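Local coordinates for transcriptional repressor, TetR family (Thermus thermophilus, PDB 3ANP), which represses transcription as a TetR-family regulator that controls fatty acid degradation and binds lauroyl-CoA, at residues 83-88 against 133-138; 143-148 against 152-157; 66-71 against 90-95. One frame throughout, in Å; residues are numbered along the deposited sequence.

How the interactions relate
All three contacts lie in the helical C-terminal region that binds acyl-CoA. Interactions 1 and 3 share helix 82-99 and have centres about 12 Å apart. They are joined directly: His88 NE2 lies 2.7 Å from Glu71 OE2, a probable hydrogen bond. Interactions 1 and 2 have centres about 11 Å apart and meet through Leu136, whose CB is 3.7 Å from Leu145 CD2. Interactions 2 and 3 do not touch, with nearest atoms about 7 Å apart, yet each has a residue at the ligand. In interaction 2, Arg156 holds a phosphate of the CoA. In interaction 3, Leu68 lies about 4 Å from the ligand at the nearest atoms. The side chain of Ile135 in interaction 1 is about 13 Å away.

Interaction 1. Residues 83-88 against 133-138; sequences VEVLRH and AEILKP
Ile135 presses its side chain against Leu86 and Val85 on the facing helix. The tightest pair is Leu86 CG and Ile135 CG2, at 3.4 Å, which is closer than usual for two carbons. Ile135 and Leu86 run alongside, pointing opposite ways, so they meet along their flanks. The CD2 branch of Leu86 lies 3.7 Å from Ile135 CG2 and 3.8 Å from Ile135 CD1. It thus rests against both arms of the isoleucine. Ile135 CD1 reaches on to Val85 CG1 at 3.9 Å. Ile135 can touch two residues because its arms diverge at CB: CG2 stands anti to the backbone N, while CG1 stands anti to the carbonyl carbon (chi1 -61°) and carries CD1 toward Val85. The other Leu86 branch, CD1, meets Leu136 CD2 at 4.1 Å, with the two leucines crossing at about a right angle. All four touching residues are buried, and the contact is wholly apolar.

Further helices surround these side chains. Val72 and Leu89 also touch Ile135, Leu75 and Leu76 of helix 54-77 lie against Val85, and Leu186 of helix 178-191 packs on Leu86. Leu136 reaches Leu151 and Met154, and also Met193 of the second subunit. Farther out, Arg87 NH1 pairs with Glu84 OE2 at 2.9 Å on the face turned from the contact. The helix of 133-138 is kinked at Pro138, whose N cannot donate to the turn before.

The backbones are nearest at Leu86 and Ile135. The two short axes run almost antiparallel, at 161°, and approach to 9.6 Å. These antiparallel helices, packed through buried aliphatic side chains, belong to the all-alpha bundle that forms the ligand-binding C-terminal part of this TetR-family repressor.

Interaction 2. Residues 143-148 against 152-157; sequences GVLRQD and ERMGRT. With DCC (dodecyl-coa), chain E.
Helix 151-172 stands between the acyl-CoA pocket and a loop at the dimer interface, and Met154 packs against Leu145 and Arg146 of that loop. The turn starts at Gly143, where a Schellman motif with positive phi ends helix 128-142. Met154 is a selenomethionine. Its CE meets Leu145 CD2 tip to tip at 3.6 Å, and its SE lies 3.8 Å from Arg146 CG. A bend at chi3 (-73°) turns CE toward the loop, where it also lies 3.8 Å from the backbone O of Arg146.

Arg146 grips Asp148 side-on. This two-bond salt bridge is nearly straight, with Arg146 NE 2.7 Å from Asp148 OD1 and NH2 on OD2. Both oxygens use syn lone pairs and lie nearly in the guanidinium plane, fixing its rotation. Arg146 also bonds Glu191 and Gly192 of the second subunit.

Arg168 of the second subunit bonds the CoA, and so does Arg156, which leaves the helix on the ligand side. Dodecyl-CoA CP9 lies over one face of the Arg156 guanidinium near the rim, and P1 at its edge. Arg156 NH1 donates to dodecyl-CoA O12 at 2.8 Å (160°). Arg156 NH2 reaches the same dodecyl-CoA O12 at 3.2 Å, bent to 135°.

Interaction 3. Residues 66-71 against 90-95; sequences AGLREE and FRVLAE
The carboxylate of Glu71 is the flat group of this contact, and it meets Val92 through one oxygen. OE2 lies 4.2 Å from Val92 CG2. The methyl sits beyond OE2 and off the carboxylate plane, rather than over the middle of a face. His88 NE2, which bonds the same oxygen, stands on the same side of that plane. This bond gives OE2 a polar partner while the methyl merely rests against it. Glu71 reaches so far because CG is anti to the backbone N (chi1 -179°) and the rest of the chain is extended.

Leu68 carries the apolar part and works like a fork. Its CD2 meets Val92 CG1 at 3.7 Å, the two side chains overlapping side by side and heading in opposite directions. Its CD1 meets Leu93 CD2, also at 3.7 Å, and these chains cross obliquely. Val92 is therefore wedged by two residues a turn apart: CG1 faces Leu68 and CG2 faces Glu71.

The two helices, 54-77 and 82-99, follow each other in the chain and form an antiparallel helical hairpin of the TetR C-terminal region. Their short axes make an angle of 155° and come no closer than 11.7 Å. The CA atoms of Leu68 and Leu93 are the nearest pair, at 8.5 Å. At this spacing side-chain atoms meet, and no backbone atoms do.

The dodecyl tail of the bound CoA ends beside this apolar patch, with its terminal carbon C12 near Leu68 CD1. Leu64, one helical turn before Leu68, and Tyr162, which touches Leu93, are both pocket residues. Leu128 of helix 128-142 also packs on Leu93, and Leu93 O accepts a hydrogen bond from Thr97 OG1.

Interaction 1. Residues 83-88 against 133-138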
loop_
_atom_site.group_PDB
_atom_site.type_symbol
_atom_site.label_atom_id
_atom_site.label_comp_id
_atom_site.label_asym_id
_atom_site.label_seq_id
_atom_site.Cartn_x
_atom_site.Cartn_y
_atom_site.Cartn_z
ATOM N N VAL A 83 12.666 19.031 6.654
ATOM C CA VAL A 83 13.141 17.776 6.080
ATOM C C VAL A 83 13.734 16.880 7.150
ATOM O O VAL A 83 13.546 15.664 7.113
ATOM C CB VAL A 83 14.157 17.993 4.931
ATOM C CG1 VAL A 83 14.810 16.654 4.539
ATOM C CG2 VAL A 83 13.418 18.556 3.716
ATOM N N GLU A 84 14.432 17.464 8.118
ATOM C CA GLU A 84 14.997 16.648 9.194
ATOM C C GLU A 84 13.882 16.118 10.089
ATOM O O GLU A 84 14.008 15.042 10.670
ATOM C CB GLU A 84 16.004 17.445 10.035
ATOM C CG GLU A 84 17.451 17.248 9.589
ATOM C CD GLU A 84 17.865 15.776 9.569
ATOM O OE1 GLU A 84 17.735 15.091 10.612
ATOM O OE2 GLU A 84 18.325 15.303 8.510
ATOM N N VAL A 85 12.791 16.867 10.210
ATOM C CA VAL A 85 11.691 16.386 11.040
ATOM C C VAL A 85 11.046 15.202 10.327
ATOM O O VAL A 85 10.605 14.250 10.965
ATOM C CB VAL A 85 10.639 17.470 11.304
ATOM C CG1 VAL A 85 9.480 16.866 12.127
ATOM C CG2 VAL A 85 11.273 18.610 12.094
ATOM N N LEU A 86 10.984 15.273 9.002
ATOM C CA LEU A 86 10.433 14.179 8.199
ATOM C C LEU A 86 11.277 12.920 8.367
ATOM O O LEU A 86 10.740 11.839 8.601
ATOM C CB LEU A 86 10.418 14.545 6.725
ATOM C CG LEU A 86 9.241 15.369 6.230
ATOM C CD1 LEU A 86 9.472 15.730 4.768
ATOM C CD2 LEU A 86 7.958 14.570 6.400
ATOM N N ARG A 87 12.594 13.058 8.217
ATOM C CA ARG A 87 13.499 11.917 8.368
ATOM C C ARG A 87 13.354 11.323 9.761
ATOM O O ARG A 87 13.363 10.105 9.930
ATOM C CB ARG A 87 14.969 12.327 8.179
ATOM C CG ARG A 87 15.371 12.720 6.774
ATOM C CD ARG A 87 16.881 12.564 6.605
ATOM N NE ARG A 87 17.338 13.003 5.291
ATOM C CZ ARG A 87 17.485 14.276 4.937
ATOM N NH1 ARG A 87 17.215 15.243 5.804
ATOM N NH2 ARG A 87 17.903 14.584 3.714
ATOM N N HIS A 88 13.244 12.193 10.759
ATOM C CA HIS A 88 13.090 11.744 12.139
ATOM C C HIS A 88 11.795 10.950 12.310
ATOM O O HIS A 88 11.779 9.870 12.913
ATOM C CB HIS A 88 13.061 12.946 13.083
ATOM C CG HIS A 88 12.749 12.591 14.500
ATOM N ND1 HIS A 88 13.682 12.033 15.349
ATOM C CD2 HIS A 88 11.603 12.695 15.215
ATOM C CE1 HIS A 88 13.124 11.811 16.526
ATOM N NE2 HIS A 88 11.863 12.203 16.470
ATOM N N ALA A 133 1.532 16.137 6.048
ATOM C CA ALA A 133 1.203 17.397 5.387
ATOM C C ALA A 133 1.589 18.595 6.254
ATOM O O ALA A 133 1.964 19.646 5.728
ATOM C CB ALA A 133 -0.292 17.451 5.048
ATOM N N GLU A 134 1.498 18.452 7.576
ATOM C CA GLU A 134 1.863 19.563 8.460
ATOM C C GLU A 134 3.361 19.861 8.351
ATOM O O GLU A 134 3.784 21.004 8.492
ATOM C CB GLU A 134 1.528 19.248 9.930
ATOM C CG GLU A 134 0.037 19.300 10.301
ATOM C CD GLU A 134 -0.212 18.946 11.768
ATOM O OE1 GLU A 134 0.626 19.297 12.626
ATOM O OE2 GLU A 134 -1.252 18.326 12.068
ATOM N N ILE A 135 4.169 18.835 8.110
ATOM C CA ILE A 135 5.607 19.048 7.986
ATOM C C ILE A 135 5.925 19.666 6.618
ATOM O O ILE A 135 6.826 20.497 6.489
ATOM C CB ILE A 135 6.374 17.720 8.165
ATOM C CG1 ILE A 135 6.104 17.158 9.572
ATOM C CG2 ILE A 135 7.860 17.946 7.968
ATOM C CD1 ILE A 135 6.596 15.751 9.791
ATOM N N LEU A 136 5.176 19.270 5.599
ATOM C CA LEU A 136 5.392 19.807 4.255
ATOM C C LEU A 136 5.004 21.279 4.163
ATOM O O LEU A 136 5.600 22.033 3.391
ATOM C CB LEU A 136 4.576 19.020 3.219
ATOM C CG LEU A 136 4.834 17.518 3.138
ATOM C CD1 LEU A 136 3.873 16.892 2.131
ATOM C CD2 LEU A 136 6.282 17.273 2.758
ATOM N N LYS A 137 4.014 21.691 4.956
ATOM C CA LYS A 137 3.531 23.073 4.933
ATOM C C LYS A 137 4.633 24.148 4.948
ATOM O O LYS A 137 4.670 25.022 4.072
ATOM C CB LYS A 137 2.552 23.304 6.095
ATOM C CG LYS A 137 1.918 24.687 6.128
ATOM C CD LYS A 137 0.724 24.684 7.090
ATOM C CE LYS A 137 -0.021 26.011 7.092
ATOM N NZ LYS A 137 0.786 27.119 7.680
ATOM N N PRO A 138 5.525 24.114 5.949
ATOM C CA PRO A 138 6.615 25.088 6.054
ATOM C C PRO A 138 7.487 25.071 4.791
ATOM O O PRO A 138 8.036 26.104 4.390
ATOM C CB PRO A 138 7.397 24.611 7.276
ATOM C CG PRO A 138 6.401 23.868 8.066
ATOM C CD PRO A 138 5.598 23.132 7.041
#

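Interaction 2. Residues 143-148 against 152-157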
loop_
_atom_site.group_PDB
_atom_site.type_symbol
_atom_site.label_atom_id
_atom_site.label_comp_id
_atom_site.label_asym_id
_atom_site.label_seq_id
_atom_site.Cartn_x
_atom_site.Cartn_y
_atom_site.Cartn_z
ATOM N N GLY A 143 8.893 28.031 -0.308
ATOM C CA GLY A 143 9.045 28.085 -1.755
ATOM C C GLY A 143 9.816 26.937 -2.392
ATOM O O GLY A 143 10.132 26.994 -3.581
ATOM N N VAL A 144 10.121 25.896 -1.620
ATOM C CA VAL A 144 10.865 24.764 -2.157
ATOM C C VAL A 144 10.007 23.528 -2.438
ATOM O O VAL A 144 10.524 22.513 -2.906
ATOM C CB VAL A 144 12.047 24.369 -1.229
ATOM C CG1 VAL A 144 12.989 25.556 -1.071
ATOM C CG2 VAL A 144 11.534 23.922 0.142
ATOM N N LEU A 145 8.701 23.624 -2.183
ATOM C CA LEU A 145 7.803 22.493 -2.426
ATOM C C LEU A 145 6.876 22.816 -3.588
ATOM O O LEU A 145 6.366 23.931 -3.680
ATOM C CB LEU A 145 6.961 22.185 -1.175
ATOM C CG LEU A 145 6.448 20.739 -1.091
ATOM C CD1 LEU A 145 7.627 19.825 -0.767
ATOM C CD2 LEU A 145 5.351 20.604 -0.011
ATOM N N ARG A 146 6.638 21.850 -4.470
ATOM C CA ARG A 146 5.747 22.102 -5.611
ATOM C C ARG A 146 4.335 22.435 -5.120
ATOM O O ARG A 146 3.926 22.011 -4.036
ATOM C CB ARG A 146 5.704 20.885 -6.536
ATOM C CG ARG A 146 5.099 19.636 -5.903
ATOM C CD ARG A 146 5.410 18.435 -6.767
ATOM N NE ARG A 146 4.963 18.626 -8.136
ATOM C CZ ARG A 146 5.459 17.967 -9.173
ATOM N NH1 ARG A 146 6.421 17.071 -8.986
ATOM N NH2 ARG A 146 5.005 18.213 -10.398
ATOM N N GLN A 147 3.590 23.193 -5.923
ATOM C CA GLN A 147 2.246 23.595 -5.546
ATOM C C GLN A 147 1.162 23.134 -6.491
ATOM O O GLN A 147 0.028 23.587 -6.398
ATOM C CB GLN A 147 2.174 25.112 -5.399
ATOM C CG GLN A 147 3.095 25.639 -4.332
ATOM C CD GLN A 147 2.920 27.118 -4.101
ATOM O OE1 GLN A 147 1.868 27.569 -3.639
ATOM N NE2 GLN A 147 3.949 27.887 -4.424
ATOM N N ASP A 148 1.506 22.237 -7.403
ATOM C CA ASP A 148 0.513 21.720 -8.338
ATOM C C ASP A 148 -0.261 20.537 -7.757
ATOM O O ASP A 148 -1.131 19.979 -8.425
ATOM C CB ASP A 148 1.167 21.343 -9.677
ATOM C CG ASP A 148 2.392 20.451 -9.517
ATOM O OD1 ASP A 148 2.827 20.208 -8.372
ATOM O OD2 ASP A 148 2.927 19.996 -10.549
ATOM N N GLU A 152 -2.085 17.806 1.428
ATOM C CA GLU A 152 -2.760 16.610 1.896
ATOM C C GLU A 152 -2.593 15.438 0.940
ATOM O O GLU A 152 -2.452 14.288 1.362
ATOM C CB GLU A 152 -4.254 16.893 2.108
ATOM C CG GLU A 152 -4.580 17.973 3.142
ATOM C CD GLU A 152 -4.133 19.376 2.729
ATOM O OE1 GLU A 152 -4.280 19.751 1.539
ATOM O OE2 GLU A 152 -3.647 20.113 3.608
ATOM N N ARG A 153 -2.612 15.716 -0.356
ATOM C CA ARG A 153 -2.478 14.640 -1.318
ATOM C C ARG A 153 -1.055 14.056 -1.324
ATOM O O ARG A 153 -0.867 12.844 -1.440
ATOM C CB ARG A 153 -2.869 15.138 -2.708
ATOM C CG ARG A 153 -3.263 14.021 -3.616
ATOM C CD ARG A 153 -4.014 14.512 -4.844
ATOM N NE ARG A 153 -4.260 13.390 -5.738
ATOM C CZ ARG A 153 -4.335 13.503 -7.057
ATOM N NH1 ARG A 153 -4.190 14.695 -7.634
ATOM N NH2 ARG A 153 -4.529 12.425 -7.797
HETATM N N MSE A 154 -0.054 14.913 -1.200
HETATM C CA MSE A 154 1.326 14.438 -1.170
HETATM C C MSE A 154 1.585 13.727 0.157
HETATM O O MSE A 154 2.290 12.719 0.207
HETATM C CB MSE A 154 2.283 15.617 -1.370
HETATM C CG MSE A 154 2.068 16.271 -2.742
HETATM SE SE MSE A 154 3.414 17.557 -3.236
HETATM C CE MSE A 154 2.913 18.989 -2.041
ATOM N N GLY A 155 1.000 14.258 1.226
ATOM C CA GLY A 155 1.136 13.642 2.536
ATOM C C GLY A 155 0.490 12.261 2.510
ATOM O O GLY A 155 1.049 11.301 3.039
ATOM N N ARG A 156 -0.682 12.160 1.886
ATOM C CA ARG A 156 -1.390 10.880 1.780
ATOM C C ARG A 156 -0.531 9.851 1.052
ATOM O O ARG A 156 -0.457 8.696 1.450
ATOM C CB ARG A 156 -2.710 11.032 1.013
ATOM C CG ARG A 156 -3.462 9.689 0.806
ATOM C CD ARG A 156 -4.850 9.838 0.162
ATOM N NE ARG A 156 -5.796 10.472 1.080
ATOM C CZ ARG A 156 -7.080 10.689 0.808
ATOM N NH1 ARG A 156 -7.585 10.320 -0.362
ATOM N NH2 ARG A 156 -7.862 11.281 1.707
ATOM N N THR A 157 0.105 10.280 -0.032
ATOM C CA THR A 157 0.951 9.399 -0.820
ATOM C C THR A 157 2.122 8.844 -0.016
ATOM O O THR A 157 2.417 7.641 -0.076
ATOM C CB THR A 157 1.494 10.138 -2.082
ATOM O OG1 THR A 157 0.397 10.494 -2.936
ATOM C CG2 THR A 157 2.459 9.245 -2.854
HETATM C C2 DCC E . -16.249 17.047 1.278
HETATM C C4 DCC E . -13.987 17.020 0.798
HETATM C C5 DCC E . -13.712 17.469 2.081
HETATM C C6 DCC E . -14.776 17.697 2.946
HETATM C C8 DCC E . -11.856 17.219 1.027
HETATM C C10 DCC E . 0.513 4.669 12.512
HETATM C C11 DCC E . 0.738 3.767 13.728
HETATM C C12 DCC E . 1.485 4.514 14.834
HETATM N N9 DCC E . -12.820 16.877 0.176
HETATM N N7 DCC E . -12.392 17.581 2.190
HETATM N N3 DCC E . -15.260 16.821 0.430
HETATM N N1 DCC E . -16.024 17.475 2.509
HETATM N N6 DCC E . -14.559 18.126 4.186
HETATM C "C1'" DCC E . -12.627 16.431 -1.223
HETATM C "C2'" DCC E . -11.202 15.937 -1.457
HETATM O "O2'" DCC E . -10.310 17.053 -1.524
HETATM C "C3'" DCC E . -11.410 15.365 -2.858
HETATM O "O3'" DCC E . -11.413 16.419 -3.824
HETATM C "C4'" DCC E . -12.811 14.756 -2.757
HETATM O "O4'" DCC E . -13.368 15.238 -1.519
HETATM C "C5'" DCC E . -12.680 13.232 -2.728
HETATM O "O5'" DCC E . -11.810 12.827 -1.668
HETATM P P1 DCC E . -11.158 11.355 -1.660
HETATM O O11 DCC E . -10.636 11.030 -3.005
HETATM O O12 DCC E . -10.240 11.269 -0.503
HETATM O O6 DCC E . -12.417 10.389 -1.386
HETATM P P2 DCC E . -12.897 10.044 0.110
HETATM O O21 DCC E . -14.323 9.801 -0.211
HETATM O O22 DCC E . -12.364 11.251 0.778
HETATM O O7 DCC E . -12.023 8.693 0.182
HETATM C CPA DCC E . -10.704 8.674 0.732
HETATM C CPB DCC E . -10.570 7.507 1.715
HETATM C CP8 DCC E . -11.164 6.244 1.083
HETATM C CP7 DCC E . -11.313 7.845 3.009
HETATM C CP9 DCC E . -9.090 7.276 2.026
HETATM O OP3 DCC E . -10.406 5.855 -0.066
HETATM C CP6 DCC E . -11.188 5.104 2.104
HETATM O OP2 DCC E . -12.131 4.984 2.884
HETATM N NP2 DCC E . -10.136 4.290 2.083
HETATM C CP5 DCC E . -10.025 3.150 3.006
HETATM C CP4 DCC E . -8.550 2.836 3.271
HETATM C CP3 DCC E . -7.825 2.466 1.976
HETATM O OP1 DCC E . -7.915 3.180 0.978
HETATM N NP1 DCC E . -7.104 1.349 2.024
HETATM C CP2 DCC E . -6.360 0.863 0.852
HETATM C CP1 DCC E . -5.130 1.742 0.609
HETATM S S DCC E . -3.842 1.552 1.897
HETATM P P3 DCC E . -10.655 16.196 -5.226
HETATM O O31 DCC E . -9.307 16.809 -5.241
HETATM O O32 DCC E . -10.606 14.605 -5.469
HETATM O O33 DCC E . -11.630 16.811 -6.349
HETATM C CA1 DCC E . -4.227 2.842 3.016
HETATM C CA2 DCC E . -3.173 3.274 4.038
HETATM O OA1 DCC E . -5.330 3.388 2.987
HETATM C CA3 DCC E . -3.504 4.650 4.618
HETATM C CA4 DCC E . -2.418 5.149 5.576
HETATM C CA5 DCC E . -2.244 4.237 6.792
HETATM C CA6 DCC E . -1.323 4.903 7.817
HETATM C CA7 DCC E . -1.200 4.056 9.086
HETATM C CA8 DCC E . -0.385 4.787 10.155
HETATM C CA9 DCC E . -0.203 3.907 11.394
#

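Interaction 3. Residues 66-71 against 90-95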
loop_
_atom_site.group_PDB
_atom_site.type_symbol
_atom_site.label_atom_id
_atom_site.label_comp_id
_atom_site.label_asym_id
_atom_site.label_seq_id
_atom_site.Cartn_x
_atom_site.Cartn_y
_atom_site.Cartn_z
ATOM N N ALA A 66 -1.031 10.086 17.887
ATOM C CA ALA A 66 -1.180 11.350 18.608
ATOM C C ALA A 66 0.138 11.723 19.287
ATOM O O ALA A 66 0.498 12.906 19.362
ATOM C CB ALA A 66 -2.328 11.268 19.657
ATOM N N GLY A 67 0.850 10.724 19.798
ATOM C CA GLY A 67 2.136 11.005 20.422
ATOM C C GLY A 67 3.102 11.519 19.364
ATOM O O GLY A 67 3.862 12.475 19.587
ATOM N N LEU A 68 3.085 10.875 18.198
ATOM C CA LEU A 68 3.945 11.295 17.096
ATOM C C LEU A 68 3.596 12.714 16.637
ATOM O O LEU A 68 4.478 13.467 16.237
ATOM C CB LEU A 68 3.832 10.313 15.919
ATOM C CG LEU A 68 4.455 8.921 16.135
ATOM C CD1 LEU A 68 4.120 8.004 14.959
ATOM C CD2 LEU A 68 5.958 9.047 16.269
ATOM N N ARG A 69 2.313 13.073 16.687
ATOM C CA ARG A 69 1.884 14.413 16.291
ATOM C C ARG A 69 2.472 15.458 17.255
ATOM O O ARG A 69 2.960 16.512 16.829
ATOM C CB ARG A 69 0.349 14.505 16.280
ATOM C CG ARG A 69 -0.197 15.889 15.925
ATOM C CD ARG A 69 -1.735 15.926 15.941
ATOM N NE ARG A 69 -2.344 15.018 14.967
ATOM C CZ ARG A 69 -3.093 13.961 15.282
ATOM N NH1 ARG A 69 -3.333 13.668 16.556
ATOM N NH2 ARG A 69 -3.615 13.194 14.326
ATOM N N GLU A 70 2.432 15.167 18.554
ATOM C CA GLU A 70 2.986 16.096 19.546
ATOM C C GLU A 70 4.469 16.281 19.313
ATOM O O GLU A 70 4.993 17.389 19.404
ATOM C CB GLU A 70 2.828 15.559 20.969
ATOM C CG GLU A 70 1.410 15.429 21.489
ATOM C CD GLU A 70 1.400 15.061 22.970
ATOM O OE1 GLU A 70 1.826 15.894 23.786
ATOM O OE2 GLU A 70 0.992 13.935 23.310
ATOM N N GLU A 71 5.143 15.168 19.045
ATOM C CA GLU A 71 6.578 15.158 18.826
ATOM C C GLU A 71 6.946 15.997 17.596
ATOM O O GLU A 71 7.870 16.812 17.639
ATOM C CB GLU A 71 7.059 13.702 18.684
ATOM C CG GLU A 71 8.564 13.536 18.461
ATOM C CD GLU A 71 9.016 12.077 18.547
ATOM O OE1 GLU A 71 8.150 11.172 18.582
ATOM O OE2 GLU A 71 10.239 11.833 18.581
ATOM N N PHE A 90 10.055 9.217 10.203
ATOM C CA PHE A 90 10.085 7.886 9.629
ATOM C C PHE A 90 11.030 6.972 10.370
ATOM O O PHE A 90 10.785 5.782 10.475
ATOM C CB PHE A 90 10.387 7.977 8.133
ATOM C CG PHE A 90 9.236 8.534 7.360
ATOM C CD1 PHE A 90 8.066 7.794 7.217
ATOM C CD2 PHE A 90 9.266 9.833 6.878
ATOM C CE1 PHE A 90 6.940 8.345 6.609
ATOM C CE2 PHE A 90 8.144 10.398 6.269
ATOM C CZ PHE A 90 6.982 9.654 6.135
ATOM N N ARG A 91 12.093 7.547 10.920
ATOM C CA ARG A 91 13.039 6.772 11.706
ATOM C C ARG A 91 12.284 6.226 12.936
ATOM O O ARG A 91 12.330 5.032 13.239
ATOM C CB ARG A 91 14.200 7.681 12.139
ATOM C CG ARG A 91 15.558 7.017 12.252
ATOM C CD ARG A 91 16.653 7.994 11.806
ATOM N NE ARG A 91 16.597 9.274 12.523
ATOM C CZ ARG A 91 16.827 10.464 11.969
ATOM N NH1 ARG A 91 17.130 10.560 10.679
ATOM N NH2 ARG A 91 16.755 11.564 12.705
ATOM N N VAL A 92 11.571 7.099 13.637
ATOM C CA VAL A 92 10.828 6.669 14.821
ATOM C C VAL A 92 9.672 5.748 14.438
ATOM O O VAL A 92 9.329 4.824 15.176
ATOM C CB VAL A 92 10.317 7.885 15.614
ATOM C CG1 VAL A 92 9.247 7.455 16.609
ATOM C CG2 VAL A 92 11.504 8.532 16.357
ATOM N N LEU A 93 9.073 5.996 13.283
ATOM C CA LEU A 93 7.987 5.137 12.820
ATOM C C LEU A 93 8.525 3.724 12.595
ATOM O O LEU A 93 7.898 2.745 12.984
ATOM C CB LEU A 93 7.408 5.671 11.507
ATOM C CG LEU A 93 6.162 6.549 11.594
ATOM C CD1 LEU A 93 5.798 7.051 10.187
ATOM C CD2 LEU A 93 5.015 5.735 12.187
ATOM N N ALA A 94 9.695 3.625 11.974
ATOM C CA ALA A 94 10.296 2.319 11.703
ATOM C C ALA A 94 10.623 1.613 13.014
ATOM O O ALA A 94 10.338 0.430 13.198
ATOM C CB ALA A 94 11.554 2.485 10.874
ATOM N N GLU A 95 11.223 2.355 13.933
ATOM C CA GLU A 95 11.581 1.787 15.220
ATOM C C GLU A 95 10.339 1.352 15.990
ATOM O O GLU A 95 10.272 0.240 16.512
ATOM C CB GLU A 95 12.392 2.820 16.015
ATOM C CG GLU A 95 13.721 3.155 15.344
ATOM C CD GLU A 95 14.418 4.386 15.937
ATOM O OE1 GLU A 95 13.766 5.186 16.652
ATOM O OE2 GLU A 95 15.621 4.563 15.670
#